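Local coordinates for CS6 fimbrial subunit B, CS6 fimbrial subunit A (Escherichia coli, PDB 4B9G), which is a structural pilin of colonization factor CS6 of enterotoxigenic bacteria, here fused to a donor strand of its partner subunit, and probably mediates adhesion to host cells, at residues 41-55 with 97-111. Residues are numbered along the deposited sequence; the frame is centred on the assembly and turned at random.
Sequences VEMTIPAGVSAVKIV and QKGSFSVKENTSYTF
I54 lies across one face of the F111 ring: its CD1 is 3.9 Å from the F111 ring centroid in a CH-pi contact, while CG2 reaches over the CE2 side. M43 SD lies 5.5 Å from the same centroid, well off the ring normal (71°), an oblique Met-aromatic contact, and the bend at chi3 (69°) brings CE within 3.8 Å of F111 CE1. I45 crosses Y109 obliquely, with CG1 3.5 Å from Y109 CE1, and turns CG2 to V103 CG2. V103 crosses V52 at about a right angle, CG1 against V52 CG2, and the same methyl lies over one face of the F101 ring. These side chains fill the space between two antiparallel strand pairs, 41-44 with 108-111 and 51-55 with 101-102, which face each other across the curled sheet, consistent with the two layers of the immunoglobulin-like sandwich of donor-strand-complemented pilins; all lie in the CssB part of the fusion. V41 and M43 also reach strand 21-28, and F111 touches I84. On the outward side of the first pair, T44 OG1 and S108 OG share a 2.6 Å hydrogen bond, and E42 lies alongside T110, whose OG1 hydrogen-bonds S88 OG. Both segments pass from one strand pair to the other through type II turns, P46-V49 and K104-T107. G48 N links them, donating almost straight (179°) to E105 OE1, 3.0 Å away and met from above the carboxylate plane. Y109 OH accepts from K104 N, at the start of the second turn, and hydrogen-bonds A90 O. S50 and A51 form a classic beta bulge opposite Y139, and S50 O takes the N-H of V103 at 3.0 Å.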
# COMPACT_ATOMS: atom_id res chain seq x y z
N VAL A 41 2.30 1.53 6.40
CA VAL A 41 0.93 1.23 6.80
C VAL A 41 1.01 0.41 8.08
O VAL A 41 1.79 -0.56 8.16
CB VAL A 41 0.21 0.40 5.73
CG1 VAL A 41 -1.25 0.15 6.12
CG2 VAL A 41 0.32 1.06 4.36
N GLU A 42 0.21 0.77 9.08
CA GLU A 42 0.13 0.01 10.33
C GLU A 42 -1.33 -0.30 10.61
O GLU A 42 -2.20 0.55 10.43
CB GLU A 42 0.78 0.77 11.50
CG GLU A 42 2.23 1.17 11.18
CD GLU A 42 3.07 1.56 12.38
OE1 GLU A 42 2.53 1.81 13.46
OE2 GLU A 42 4.30 1.64 12.23
N MET A 43 -1.61 -1.53 11.05
CA MET A 43 -2.98 -1.92 11.38
C MET A 43 -3.01 -2.98 12.47
O MET A 43 -2.09 -3.76 12.61
CB MET A 43 -3.74 -2.44 10.17
CG MET A 43 -3.20 -3.76 9.60
SD MET A 43 -4.08 -4.38 8.09
CE MET A 43 -3.60 -3.19 6.83
N THR A 44 -4.05 -2.98 13.29
CA THR A 44 -4.27 -4.14 14.18
C THR A 44 -5.55 -4.80 13.70
O THR A 44 -6.50 -4.16 13.39
CB THR A 44 -4.32 -3.80 15.71
OG1 THR A 44 -3.06 -3.28 16.12
CG2 THR A 44 -4.62 -5.03 16.56
N ILE A 45 -5.57 -6.10 13.66
CA ILE A 45 -6.70 -6.82 13.09
C ILE A 45 -7.85 -6.88 14.11
O ILE A 45 -7.67 -7.43 15.20
CB ILE A 45 -6.23 -8.24 12.76
CG1 ILE A 45 -4.98 -8.21 11.85
CG2 ILE A 45 -7.37 -9.03 12.16
CD1 ILE A 45 -5.12 -7.43 10.56
N PRO A 46 -9.04 -6.36 13.75
CA PRO A 46 -10.16 -6.45 14.69
C PRO A 46 -10.64 -7.88 14.86
O PRO A 46 -10.53 -8.72 13.97
CB PRO A 46 -11.26 -5.64 13.99
CG PRO A 46 -10.56 -4.77 13.02
CD PRO A 46 -9.39 -5.56 12.56
N ALA A 47 -11.23 -8.16 16.01
CA ALA A 47 -11.84 -9.46 16.24
C ALA A 47 -12.88 -9.69 15.14
O ALA A 47 -13.61 -8.78 14.77
CB ALA A 47 -12.50 -9.51 17.61
N GLY A 48 -12.92 -10.91 14.60
CA GLY A 48 -13.85 -11.24 13.54
C GLY A 48 -13.27 -11.14 12.14
O GLY A 48 -13.92 -11.57 11.18
N VAL A 49 -12.07 -10.59 12.00
CA VAL A 49 -11.43 -10.50 10.69
C VAL A 49 -10.44 -11.65 10.56
O VAL A 49 -9.52 -11.80 11.37
CB VAL A 49 -10.72 -9.15 10.52
CG1 VAL A 49 -9.91 -9.14 9.24
CG2 VAL A 49 -11.77 -8.03 10.54
N SER A 50 -10.59 -12.47 9.55
CA SER A 50 -9.79 -13.61 9.22
C SER A 50 -8.75 -13.41 8.16
O SER A 50 -7.78 -14.14 8.13
CB SER A 50 -10.64 -14.84 8.87
OG SER A 50 -11.58 -15.11 9.81
N ALA A 51 -8.97 -12.44 7.28
CA ALA A 51 -8.06 -12.22 6.16
C ALA A 51 -8.08 -10.76 5.74
O ALA A 51 -9.06 -10.04 5.96
CB ALA A 51 -8.41 -13.12 4.97
N VAL A 52 -6.97 -10.35 5.13
CA VAL A 52 -6.76 -8.99 4.67
C VAL A 52 -6.26 -8.99 3.23
O VAL A 52 -5.42 -9.80 2.87
CB VAL A 52 -5.70 -8.27 5.56
CG1 VAL A 52 -5.26 -6.93 4.96
CG2 VAL A 52 -6.25 -8.09 6.98
N LYS A 53 -6.72 -8.08 2.41
CA LYS A 53 -6.21 -7.65 1.12
C LYS A 53 -5.66 -6.25 1.26
O LYS A 53 -6.31 -5.39 1.86
CB LYS A 53 -7.28 -7.66 0.06
CG LYS A 53 -6.95 -7.25 -1.29
CD LYS A 53 -8.07 -7.31 -2.27
CE LYS A 53 -7.73 -7.01 -3.63
NZ LYS A 53 -8.96 -7.03 -4.45
N ILE A 54 -4.48 -6.02 0.71
CA ILE A 54 -3.86 -4.69 0.73
C ILE A 54 -3.14 -4.49 -0.61
O ILE A 54 -2.14 -5.15 -0.88
CB ILE A 54 -2.95 -4.51 1.98
CG1 ILE A 54 -2.27 -3.15 1.92
CG2 ILE A 54 -1.94 -5.65 2.16
CD1 ILE A 54 -1.56 -2.78 3.20
N VAL A 55 -3.64 -3.64 -1.46
CA VAL A 55 -3.25 -3.45 -2.82
C VAL A 55 -3.44 -2.00 -3.28
O VAL A 55 -4.46 -1.41 -2.98
CB VAL A 55 -3.99 -4.47 -3.74
CG1 VAL A 55 -5.38 -4.17 -3.79
CG2 VAL A 55 -3.51 -4.46 -5.09
N GLN A 97 1.20 -8.93 -3.68
CA GLN A 97 0.09 -9.78 -4.11
C GLN A 97 -1.25 -9.05 -4.14
O GLN A 97 -1.49 -8.12 -3.37
CB GLN A 97 0.00 -11.06 -3.28
CG GLN A 97 -0.39 -10.86 -1.84
CD GLN A 97 -0.66 -12.18 -1.20
OE1 GLN A 97 0.26 -13.01 -1.08
NE2 GLN A 97 -1.91 -12.43 -0.84
N LYS A 98 -2.16 -9.48 -4.97
CA LYS A 98 -3.51 -8.99 -5.12
C LYS A 98 -4.52 -9.67 -4.24
O LYS A 98 -5.54 -9.09 -3.95
CB LYS A 98 -3.99 -9.09 -6.56
CG LYS A 98 -5.02 -8.14 -7.01
CD LYS A 98 -5.48 -8.25 -8.40
CE LYS A 98 -6.32 -7.14 -8.86
NZ LYS A 98 -6.96 -7.33 -10.10
N GLY A 99 -4.25 -10.90 -3.84
CA GLY A 99 -5.25 -11.64 -3.09
C GLY A 99 -5.23 -11.35 -1.61
O GLY A 99 -4.28 -10.76 -1.09
N SER A 100 -6.28 -11.78 -0.92
CA SER A 100 -6.27 -11.71 0.53
C SER A 100 -5.38 -12.80 1.10
O SER A 100 -5.08 -13.80 0.44
CB SER A 100 -7.69 -11.83 1.06
OG SER A 100 -8.29 -13.05 0.66
N PHE A 101 -4.95 -12.61 2.35
CA PHE A 101 -4.19 -13.62 3.07
C PHE A 101 -4.71 -13.70 4.50
O PHE A 101 -5.19 -12.72 5.06
CB PHE A 101 -2.69 -13.36 3.01
CG PHE A 101 -2.19 -12.26 3.94
CD1 PHE A 101 -2.44 -10.93 3.69
CD2 PHE A 101 -1.43 -12.59 5.06
CE1 PHE A 101 -1.97 -9.93 4.56
CE2 PHE A 101 -0.96 -11.61 5.93
CZ PHE A 101 -1.22 -10.27 5.67
N SER A 102 -4.60 -14.88 5.10
CA SER A 102 -5.10 -15.11 6.45
C SER A 102 -4.19 -14.47 7.50
O SER A 102 -2.96 -14.60 7.45
CB SER A 102 -5.27 -16.61 6.70
OG SER A 102 -6.23 -17.13 5.80
N VAL A 103 -4.83 -13.80 8.47
CA VAL A 103 -4.17 -13.03 9.52
C VAL A 103 -4.62 -13.50 10.89
O VAL A 103 -5.60 -14.22 11.03
CB VAL A 103 -4.45 -11.51 9.38
CG1 VAL A 103 -3.83 -10.95 8.12
CG2 VAL A 103 -5.93 -11.22 9.43
N LYS A 104 -3.91 -13.10 11.92
CA LYS A 104 -4.21 -13.35 13.32
C LYS A 104 -4.91 -12.17 13.97
O LYS A 104 -4.39 -11.07 14.02
CB LYS A 104 -2.98 -13.81 14.15
CG LYS A 104 -2.23 -15.00 13.65
CD LYS A 104 -0.99 -15.35 14.51
CE LYS A 104 -0.39 -16.67 14.07
NZ LYS A 104 -1.16 -17.88 14.24
N GLU A 105 -6.11 -12.42 14.48
CA GLU A 105 -6.87 -11.33 15.09
C GLU A 105 -6.17 -10.78 16.34
O GLU A 105 -5.44 -11.50 17.03
CB GLU A 105 -8.36 -11.68 15.35
CG GLU A 105 -8.68 -12.88 16.21
CD GLU A 105 -10.18 -12.98 16.52
OE1 GLU A 105 -11.02 -13.02 15.57
OE2 GLU A 105 -10.54 -13.03 17.73
N ASN A 106 -6.36 -9.49 16.58
CA ASN A 106 -5.81 -8.80 17.75
C ASN A 106 -4.30 -8.77 17.76
O ASN A 106 -3.66 -8.73 18.81
CB ASN A 106 -6.33 -9.43 19.03
CG ASN A 106 -7.79 -9.20 19.22
OD1 ASN A 106 -8.29 -8.10 18.95
ND2 ASN A 106 -8.50 -10.22 19.66
N THR A 107 -3.70 -8.84 16.60
CA THR A 107 -2.29 -8.65 16.40
C THR A 107 -2.05 -7.59 15.35
O THR A 107 -2.89 -7.26 14.54
CB THR A 107 -1.58 -9.88 15.99
OG1 THR A 107 -1.97 -10.20 14.69
CG2 THR A 107 -1.84 -10.96 16.84
N SER A 108 -0.84 -7.08 15.39
CA SER A 108 -0.52 -5.92 14.56
C SER A 108 0.29 -6.31 13.31
O SER A 108 1.12 -7.22 13.35
CB SER A 108 0.23 -4.88 15.39
OG SER A 108 -0.63 -4.19 16.27
N TYR A 109 0.03 -5.59 12.22
CA TYR A 109 0.70 -5.79 10.94
C TYR A 109 1.25 -4.46 10.45
O TYR A 109 0.63 -3.40 10.62
CB TYR A 109 -0.29 -6.35 9.88
CG TYR A 109 -0.64 -7.79 10.13
CD1 TYR A 109 -1.48 -8.13 11.19
CD2 TYR A 109 -0.06 -8.81 9.39
CE1 TYR A 109 -1.76 -9.46 11.47
CE2 TYR A 109 -0.33 -10.15 9.69
CZ TYR A 109 -1.16 -10.47 10.75
OH TYR A 109 -1.43 -11.78 11.07
N THR A 110 2.42 -4.51 9.82
CA THR A 110 2.98 -3.34 9.18
C THR A 110 3.37 -3.69 7.76
O THR A 110 3.75 -4.82 7.46
CB THR A 110 4.19 -2.75 9.92
OG1 THR A 110 5.26 -3.70 9.92
CG2 THR A 110 3.82 -2.35 11.36
N PHE A 111 3.26 -2.69 6.88
CA PHE A 111 3.57 -2.82 5.47
C PHE A 111 4.31 -1.57 5.02
O PHE A 111 4.18 -0.50 5.65
CB PHE A 111 2.30 -2.99 4.61
CG PHE A 111 1.42 -4.15 5.01
CD1 PHE A 111 0.51 -4.03 6.06
CD2 PHE A 111 1.47 -5.36 4.32
CE1 PHE A 111 -0.30 -5.08 6.42
CE2 PHE A 111 0.65 -6.43 4.67
CZ PHE A 111 -0.24 -6.29 5.72
O HOH W 1 -8.06 -5.52 17.59
O HOH W 2 -10.74 -6.22 18.15
O HOH W 3 -8.14 -14.00 12.25
O HOH W 4 -7.36 -16.39 9.86
O HOH W 5 -0.24 -5.67 -2.84
O HOH W 6 -3.27 -8.14 -0.87